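Local coordinates for protein glutamine synthetase (Helicobacter pylori, PDB 5ZLI) that belongs to the type I beta glutamine synthetases, enzymes built from a beta-grasp domain and a larger catalytic domain, here in an assembly of twelve chains, at residues B[119-124]-B[380-385]; B[126-131]-B[387-392]; B[276-281]-B[373-378]. One frame throughout, in Å; residues are numbered along the deposited sequence.

How the contacts relate
Starting from the N terminus, the chain first supplies helix 114-128, which with the loop after it gives one side of contact 1 and then of contact 2. About 255 residues later, helix 377-393 returns beside it and closes both loops; because the segments alternate along the sequence, the two closures cross. They touch through the imidazole of H124 and the end of M389, their centres about 10 Å apart. Contact 3 closes a shorter loop of 91 residues that lies wholly within both larger ones. It meets contact 1 where F381 packs on M278 and T280. Together the three set helix 377-393 beside helix 114-128 and its N-terminal approach against strand 278-286.

Contact 1: residues B[119-124]-B[380-385]; sequences KKALQH and AFAAIL
A121 faces the opposite helix with its methyl group and gives up more surface to the contact than any other residue. Its CB meets the CB of A382 at 3.5 Å, methyl against methyl, and the CA atoms of these two alanines, 5.2 Å apart, mark where the backbones come nearest. Two such small side chains in contact let the helices lie close, with the axes of the short segments approaching to 8.9 Å. The segments run in nearly the same direction, at an angle of 26°, so the pair illustrates close parallel helix packing built on alanines.

L385, one turn beyond A382, contributes the long side chain. With CG anti to the backbone N (chi1 175°), the leucine extends across the gap, and its CD2 methyl comes to rest on the main chain of the other helix and not on a side chain. CD2 lies 3.4 Å from the carbonyl O of A121 and 4.2 Å from CA of L122, so a single methyl spans the step between the two residues. L122 is thus met first at its CA, its side chain standing slightly further off. No hydrogen bond passes between the segments: the adhesion is van der Waals contact, aliphatic groups against one another and against a peptide group.

The surroundings complete the burial. V445 and F446, from a loop, pack on A121 and A382 respectively, helix 315-322 lies against A383 and I384, and helix 238-258 receives F381, whose ring also stacks with F136 of strand 133-145.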
loop_
_atom_site.group_PDB
_atom_site.type_symbol
_atom_site.label_atom_id
_atom_site.label_comp_id
_atom_site.label_asym_id
_atom_site.label_seq_id
_atom_site.Cartn_x
_atom_site.Cartn_y
_atom_site.Cartn_z
ATOM N N LYS B 119 60.591 -7.731 8.282
ATOM C CA LYS B 119 61.718 -8.296 8.999
ATOM C C LYS B 119 63.017 -7.822 8.370
ATOM O O LYS B 119 63.891 -7.300 9.064
ATOM C CB LYS B 119 61.622 -9.804 8.953
ATOM C CG LYS B 119 60.414 -10.300 9.655
ATOM C CD LYS B 119 60.399 -11.796 9.705
ATOM C CE LYS B 119 59.136 -12.258 10.389
ATOM N NZ LYS B 119 58.974 -13.723 10.467
ATOM N N LYS B 120 63.089 -7.822 7.042
ATOM C CA LYS B 120 64.308 -7.372 6.390
ATOM C C LYS B 120 64.591 -5.906 6.715
ATOM O O LYS B 120 65.760 -5.495 6.776
ATOM C CB LYS B 120 64.171 -7.636 4.889
ATOM C CG LYS B 120 64.224 -9.138 4.573
ATOM C CD LYS B 120 64.053 -9.487 3.099
ATOM C CE LYS B 120 64.828 -8.567 2.187
ATOM N NZ LYS B 120 66.258 -8.458 2.545
ATOM N N ALA B 121 63.552 -5.124 7.010
ATOM C CA ALA B 121 63.742 -3.716 7.353
ATOM C C ALA B 121 64.207 -3.538 8.784
ATOM O O ALA B 121 64.940 -2.592 9.081
ATOM C CB ALA B 121 62.455 -2.930 7.140
ATOM N N LEU B 122 63.680 -4.348 9.699
ATOM C CA LEU B 122 64.144 -4.322 11.076
ATOM C C LEU B 122 65.473 -5.035 11.240
ATOM O O LEU B 122 66.214 -4.737 12.177
ATOM C CB LEU B 122 63.091 -4.919 12.010
ATOM C CG LEU B 122 63.468 -5.117 13.481
ATOM C CD1 LEU B 122 63.769 -3.801 14.183
ATOM C CD2 LEU B 122 62.344 -5.870 14.188
ATOM N N GLN B 123 65.806 -5.963 10.352
ATOM C CA GLN B 123 67.109 -6.594 10.499
ATOM C C GLN B 123 68.219 -5.747 9.888
ATOM O O GLN B 123 69.348 -5.784 10.387
ATOM C CB GLN B 123 67.069 -8.001 9.911
ATOM C CG GLN B 123 66.638 -9.085 10.937
ATOM C CD GLN B 123 65.229 -8.893 11.588
ATOM O OE1 GLN B 123 64.582 -7.842 11.486
ATOM N NE2 GLN B 123 64.766 -9.941 12.261
ATOM N N HIS B 124 67.915 -4.946 8.855
ATOM C CA HIS B 124 68.899 -3.999 8.327
ATOM C C HIS B 124 69.368 -3.013 9.384
ATOM O O HIS B 124 70.473 -2.490 9.257
ATOM C CB HIS B 124 68.354 -3.205 7.127
ATOM C CG HIS B 124 69.226 -2.050 6.721
ATOM N ND1 HIS B 124 68.874 -0.735 6.931
ATOM C CD2 HIS B 124 70.452 -2.021 6.140
ATOM C CE1 HIS B 124 69.840 0.055 6.492
ATOM N NE2 HIS B 124 70.809 -0.702 6.008
ATOM N N ALA B 380 54.464 0.278 5.500
ATOM C CA ALA B 380 54.537 1.594 6.133
ATOM C C ALA B 380 55.647 1.635 7.191
ATOM O O ALA B 380 56.550 2.491 7.140
ATOM C CB ALA B 380 53.185 1.973 6.749
ATOM N N PHE B 381 55.600 0.722 8.168
ATOM C CA PHE B 381 56.615 0.744 9.217
ATOM C C PHE B 381 58.001 0.521 8.631
ATOM O O PHE B 381 58.937 1.287 8.910
ATOM C CB PHE B 381 56.307 -0.304 10.278
ATOM C CG PHE B 381 55.032 -0.068 10.991
ATOM C CD1 PHE B 381 54.415 1.168 10.938
ATOM C CD2 PHE B 381 54.432 -1.080 11.700
ATOM C CE1 PHE B 381 53.250 1.384 11.587
ATOM C CE2 PHE B 381 53.253 -0.866 12.352
ATOM C CZ PHE B 381 52.666 0.368 12.297
ATOM N N ALA B 382 58.140 -0.514 7.794
ATOM C CA ALA B 382 59.411 -0.776 7.132
ATOM C C ALA B 382 59.950 0.481 6.474
ATOM O O ALA B 382 61.112 0.837 6.656
ATOM C CB ALA B 382 59.256 -1.896 6.114
ATOM N N ALA B 383 59.131 1.141 5.659
ATOM C CA ALA B 383 59.587 2.348 4.959
ATOM C C ALA B 383 59.893 3.520 5.912
ATOM O O ALA B 383 60.869 4.249 5.719
ATOM C CB ALA B 383 58.551 2.744 3.905
ATOM N N ILE B 384 59.066 3.742 6.925
ATOM C CA ILE B 384 59.377 4.804 7.877
ATOM C C ILE B 384 60.741 4.580 8.504
ATOM O O ILE B 384 61.531 5.528 8.654
ATOM C CB ILE B 384 58.264 4.925 8.926
ATOM C CG1 ILE B 384 57.126 5.746 8.320
ATOM C CG2 ILE B 384 58.791 5.514 10.206
ATOM C CD1 ILE B 384 55.798 5.509 8.952
ATOM N N LEU B 385 61.055 3.327 8.864
ATOM C CA LEU B 385 62.359 3.073 9.465
ATOM C C LEU B 385 63.483 3.254 8.459
ATOM O O LEU B 385 64.517 3.829 8.790
ATOM C CB LEU B 385 62.402 1.696 10.102
ATOM C CG LEU B 385 63.806 1.391 10.625
ATOM C CD1 LEU B 385 64.250 2.317 11.768
ATOM C CD2 LEU B 385 63.857 -0.083 11.085
#

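Contact 2: residues B[126-131]-B[387-392]; sequences KDSGLG and AGMDGV
L130 and V392 reach toward each other tip to tip, the CD1 methyl of the leucine 4.1 Å from CG1 of the valine. This is the first of two aliphatic meetings made by one methyl, since L130 CD1 also lies 4.3 Å from CE of M389. G129 is the first residue to leave helical backbone angles, with a positive phi of 83°, and L130, in the loop that follows, points its side chain toward the partner helix. The contact so joins the C-terminal region of helix 114-128 and the loop after it to the later turns of helix 377-393, continuing the pairing of contact 1.

A second kind of contact sets apolar against polar. The M389 chain runs out extended and then bends at its last torsion (chi3 67°), which brings CE over the side chain of S128, 3.3 Å from OG and 4.1 Å from CB. That hydroxyl is hydrogen-bonded to the carbonyl O of L125, three residues earlier. M389 therefore packs beside a polar atom that already has a partner.

No hydrogen bond or charge pair joins the segments. Cohesion rests on dispersion among methyl groups of L130, V392 and M389, the last also lying on the S128 hydroxyl.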
loop_
_atom_site.group_PDB
_atom_site.type_symbol
_atom_site.label_atom_id
_atom_site.label_comp_id
_atom_site.label_asym_id
_atom_site.label_seq_id
_atom_site.Cartn_x
_atom_site.Cartn_y
_atom_site.Cartn_z
ATOM N N LYS B 126 69.601 -3.657 12.959
ATOM C CA LYS B 126 70.510 -4.343 13.863
ATOM C C LYS B 126 71.853 -4.623 13.183
ATOM O O LYS B 126 72.893 -4.610 13.849
ATOM C CB LYS B 126 69.858 -5.626 14.388
ATOM C CG LYS B 126 69.476 -6.594 13.301
ATOM C CD LYS B 126 68.802 -7.842 13.835
ATOM C CE LYS B 126 69.810 -8.927 14.222
ATOM N NZ LYS B 126 69.207 -10.283 14.048
ATOM N N ASP B 127 71.859 -4.823 11.857
ATOM C CA ASP B 127 73.111 -5.091 11.157
ATOM C C ASP B 127 73.978 -3.859 11.055
ATOM O O ASP B 127 75.206 -3.961 11.153
ATOM C CB ASP B 127 72.839 -5.589 9.730
ATOM C CG ASP B 127 72.244 -6.988 9.677
ATOM O OD1 ASP B 127 71.973 -7.568 10.754
ATOM O OD2 ASP B 127 72.014 -7.485 8.540
ATOM N N SER B 128 73.361 -2.686 10.903
ATOM C CA SER B 128 74.111 -1.445 10.746
ATOM C C SER B 128 74.668 -0.918 12.058
ATOM O O SER B 128 75.420 0.065 12.032
ATOM C CB SER B 128 73.263 -0.367 10.069
ATOM O OG SER B 128 72.308 0.189 10.944
ATOM N N GLY B 129 74.239 -1.458 13.206
ATOM C CA GLY B 129 74.801 -1.000 14.456
ATOM C C GLY B 129 74.179 0.255 15.018
ATOM O O GLY B 129 74.538 0.654 16.131
ATOM N N LEU B 130 73.377 0.974 14.232
ATOM C CA LEU B 130 72.731 2.192 14.719
ATOM C C LEU B 130 71.788 1.906 15.888
ATOM O O LEU B 130 71.616 2.760 16.766
ATOM C CB LEU B 130 72.017 2.899 13.564
ATOM C CG LEU B 130 73.056 3.238 12.490
ATOM C CD1 LEU B 130 72.425 3.854 11.247
ATOM C CD2 LEU B 130 74.189 4.104 13.057
ATOM N N GLY B 131 71.079 0.768 15.850
ATOM C CA GLY B 131 70.138 0.398 16.895
ATOM C C GLY B 131 69.982 -1.101 17.086
ATOM O O GLY B 131 70.445 -1.904 16.273
ATOM N N ALA B 387 63.590 5.329 6.103
ATOM C CA ALA B 387 63.808 6.742 5.831
ATOM C C ALA B 387 64.464 7.449 6.994
ATOM O O ALA B 387 65.210 8.415 6.786
ATOM C CB ALA B 387 62.497 7.442 5.514
ATOM N N GLY B 388 64.152 7.026 8.218
ATOM C CA GLY B 388 64.828 7.600 9.358
ATOM C C GLY B 388 66.283 7.199 9.422
ATOM O O GLY B 388 67.138 8.021 9.767
ATOM N N MET B 389 66.603 5.984 8.967
ATOM C CA MET B 389 67.985 5.522 9.046
ATOM C C MET B 389 68.855 6.242 8.036
ATOM O O MET B 389 70.020 6.547 8.321
ATOM C CB MET B 389 68.070 4.015 8.823
ATOM C CG MET B 389 67.595 3.173 9.978
ATOM S SD MET B 389 67.710 1.407 9.588
ATOM C CE MET B 389 69.499 1.252 9.515
ATOM N N ASP B 390 68.312 6.520 6.856
ATOM C CA ASP B 390 68.999 7.405 5.930
ATOM C C ASP B 390 69.343 8.727 6.615
ATOM O O ASP B 390 70.447 9.260 6.450
ATOM C CB ASP B 390 68.107 7.643 4.707
ATOM C CG ASP B 390 68.889 8.036 3.480
ATOM O OD1 ASP B 390 69.738 7.231 3.030
ATOM O OD2 ASP B 390 68.649 9.144 2.966
ATOM N N GLY B 391 68.426 9.228 7.447
ATOM C CA GLY B 391 68.667 10.479 8.152
ATOM C C GLY B 391 69.862 10.412 9.085
ATOM O O GLY B 391 70.630 11.372 9.194
ATOM N N VAL B 392 70.009 9.293 9.804
ATOM C CA VAL B 392 71.121 9.159 10.740
ATOM C C VAL B 392 72.430 8.925 9.991
ATOM O O VAL B 392 73.481 9.471 10.356
ATOM C CB VAL B 392 70.843 8.018 11.738
ATOM C CG1 VAL B 392 72.082 7.733 12.566
ATOM C CG2 VAL B 392 69.681 8.358 12.625
#

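Contact 3: residues B[276-281]-B[373-378]; sequences SGMHTH and SSSNPY
M278 meets the chain leading into helix 377-393 at both ends of its side chain, and most of the buried surface of this contact is its own and that of S373. The close part begins at the root of the methionine: CB lies 3.9 Å from the backbone N of S373 and 4.0 Å from its OG. From there the chain runs out straight, with CG anti to the backbone N (chi1 -174°), and bends only at the thioether. The bend sets CE 3.4 Å from OG of S375, while SD stands further off, 4.2 Å from the same oxygen. The methionine thus passes from one serine at its base to another at its end.

Away from this side chain the fit slackens, although the region remains buried. The carbonyl O of G277 is 4.3 Å from OG of S373, and P377 loses a little surface without a close approach. S374 makes no contact with the strand segment; T478 of a neighbouring subunit packs on it. Further on, N376 closes the start of the helix as its N-cap: its OD1 accepts from the backbone N of Y378 at 3.0 Å, in a bond that is bent, the N-H...O angle being 137°.

The serine hydroxyls under the methionine are committed elsewhere, S373 OG to OD1 of N140 and S375 OG to the carbonyl O of D372. No hydrogen bond crosses between the segments, so direct cohesion is dispersion from an apolar chain over two serines, whereas S373 ties the loop to strand 133-145 through N140 and the bond from S375 to D372 braces the loop internally.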
loop_
_atom_site.group_PDB
_atom_site.type_symbol
_atom_site.label_atom_id
_atom_site.label_comp_id
_atom_site.label_asym_id
_atom_site.label_seq_id
_atom_site.Cartn_x
_atom_site.Cartn_y
_atom_site.Cartn_z
ATOM N N SER B 276 40.282 9.668 9.525
ATOM C CA SER B 276 40.892 8.725 10.442
ATOM C C SER B 276 42.391 8.711 10.194
ATOM O O SER B 276 42.836 8.686 9.046
ATOM C CB SER B 276 40.287 7.342 10.273
ATOM O OG SER B 276 38.929 7.383 10.683
ATOM N N GLY B 277 43.168 8.775 11.268
ATOM C CA GLY B 277 44.598 8.738 11.092
ATOM C C GLY B 277 45.165 7.440 11.601
ATOM O O GLY B 277 44.482 6.703 12.325
ATOM N N MET B 278 46.385 7.115 11.178
ATOM C CA MET B 278 47.215 6.150 11.889
ATOM C C MET B 278 48.372 6.963 12.454
ATOM O O MET B 278 49.439 7.070 11.856
ATOM C CB MET B 278 47.686 4.981 11.002
ATOM C CG MET B 278 48.427 3.881 11.770
ATOM S SD MET B 278 49.039 2.509 10.757
ATOM C CE MET B 278 50.240 3.378 9.741
ATOM N N HIS B 279 48.115 7.606 13.592
ATOM C CA HIS B 279 49.136 8.310 14.350
ATOM C C HIS B 279 50.167 7.299 14.849
ATOM O O HIS B 279 49.889 6.462 15.716
ATOM C CB HIS B 279 48.475 9.083 15.488
ATOM C CG HIS B 279 47.506 10.116 15.010
ATOM N ND1 HIS B 279 47.622 10.723 13.776
ATOM C CD2 HIS B 279 46.372 10.604 15.564
ATOM C CE1 HIS B 279 46.621 11.568 13.605
ATOM N NE2 HIS B 279 45.845 11.509 14.672
ATOM N N THR B 280 51.349 7.349 14.255
ATOM C CA THR B 280 52.402 6.363 14.460
ATOM C C THR B 280 53.497 6.984 15.322
ATOM O O THR B 280 53.975 8.085 15.031
ATOM C CB THR B 280 52.928 5.870 13.099
ATOM O OG1 THR B 280 52.676 6.867 12.114
ATOM C CG2 THR B 280 52.190 4.650 12.646
ATOM N N HIS B 281 53.855 6.303 16.401
ATOM C CA HIS B 281 54.864 6.763 17.343
ATOM C C HIS B 281 56.137 5.932 17.184
ATOM O O HIS B 281 56.078 4.697 17.245
ATOM C CB HIS B 281 54.344 6.654 18.790
ATOM C CG HIS B 281 53.227 7.602 19.138
ATOM N ND1 HIS B 281 53.078 8.132 20.407
ATOM C CD2 HIS B 281 52.207 8.108 18.401
ATOM C CE1 HIS B 281 52.022 8.928 20.434
ATOM N NE2 HIS B 281 51.476 8.933 19.229
ATOM N N SER B 373 45.345 4.179 7.958
ATOM C CA SER B 373 45.235 2.722 8.001
ATOM C C SER B 373 44.996 2.097 6.636
ATOM O O SER B 373 45.061 0.869 6.514
ATOM C CB SER B 373 44.131 2.296 8.966
ATOM O OG SER B 373 44.310 2.888 10.251
ATOM N N SER B 374 44.792 2.900 5.595
ATOM C CA SER B 374 44.804 2.352 4.244
ATOM C C SER B 374 46.190 1.863 3.869
ATOM O O SER B 374 46.379 1.289 2.792
ATOM C CB SER B 374 44.265 3.404 3.249
ATOM O OG SER B 374 45.167 3.717 2.204
ATOM N N SER B 375 47.176 2.160 4.693
ATOM C CA SER B 375 48.527 1.701 4.454
ATOM C C SER B 375 48.692 0.247 4.877
ATOM O O SER B 375 48.126 -0.198 5.879
ATOM C CB SER B 375 49.487 2.600 5.227
ATOM O OG SER B 375 49.156 2.564 6.607
ATOM N N ASN B 376 49.538 -0.471 4.156
ATOM C CA ASN B 376 49.973 -1.754 4.669
ATOM C C ASN B 376 50.908 -1.483 5.830
ATOM O O ASN B 376 51.994 -0.915 5.616
ATOM C CB ASN B 376 50.674 -2.588 3.599
ATOM C CG ASN B 376 50.972 -4.029 4.057
ATOM O OD1 ASN B 376 51.414 -4.281 5.193
ATOM N ND2 ASN B 376 50.720 -4.979 3.167
ATOM N N PRO B 377 50.532 -1.863 7.057
ATOM C CA PRO B 377 51.383 -1.577 8.232
ATOM C C PRO B 377 52.816 -2.099 8.114
ATOM O O PRO B 377 53.753 -1.443 8.594
ATOM C CB PRO B 377 50.622 -2.265 9.377
ATOM C CG PRO B 377 49.734 -3.260 8.698
ATOM C CD PRO B 377 49.333 -2.626 7.412
ATOM N N TYR B 378 53.018 -3.253 7.483
ATOM C CA TYR B 378 54.372 -3.754 7.304
ATOM C C TYR B 378 55.187 -2.802 6.439
ATOM O O TYR B 378 56.223 -2.271 6.869
ATOM C CB TYR B 378 54.320 -5.159 6.716
ATOM C CG TYR B 378 53.560 -6.092 7.609
ATOM C CD1 TYR B 378 54.132 -6.559 8.787
ATOM C CD2 TYR B 378 52.277 -6.514 7.282
ATOM C CE1 TYR B 378 53.450 -7.411 9.630
ATOM C CE2 TYR B 378 51.595 -7.375 8.119
ATOM C CZ TYR B 378 52.197 -7.814 9.295
ATOM O OH TYR B 378 51.523 -8.645 10.127
#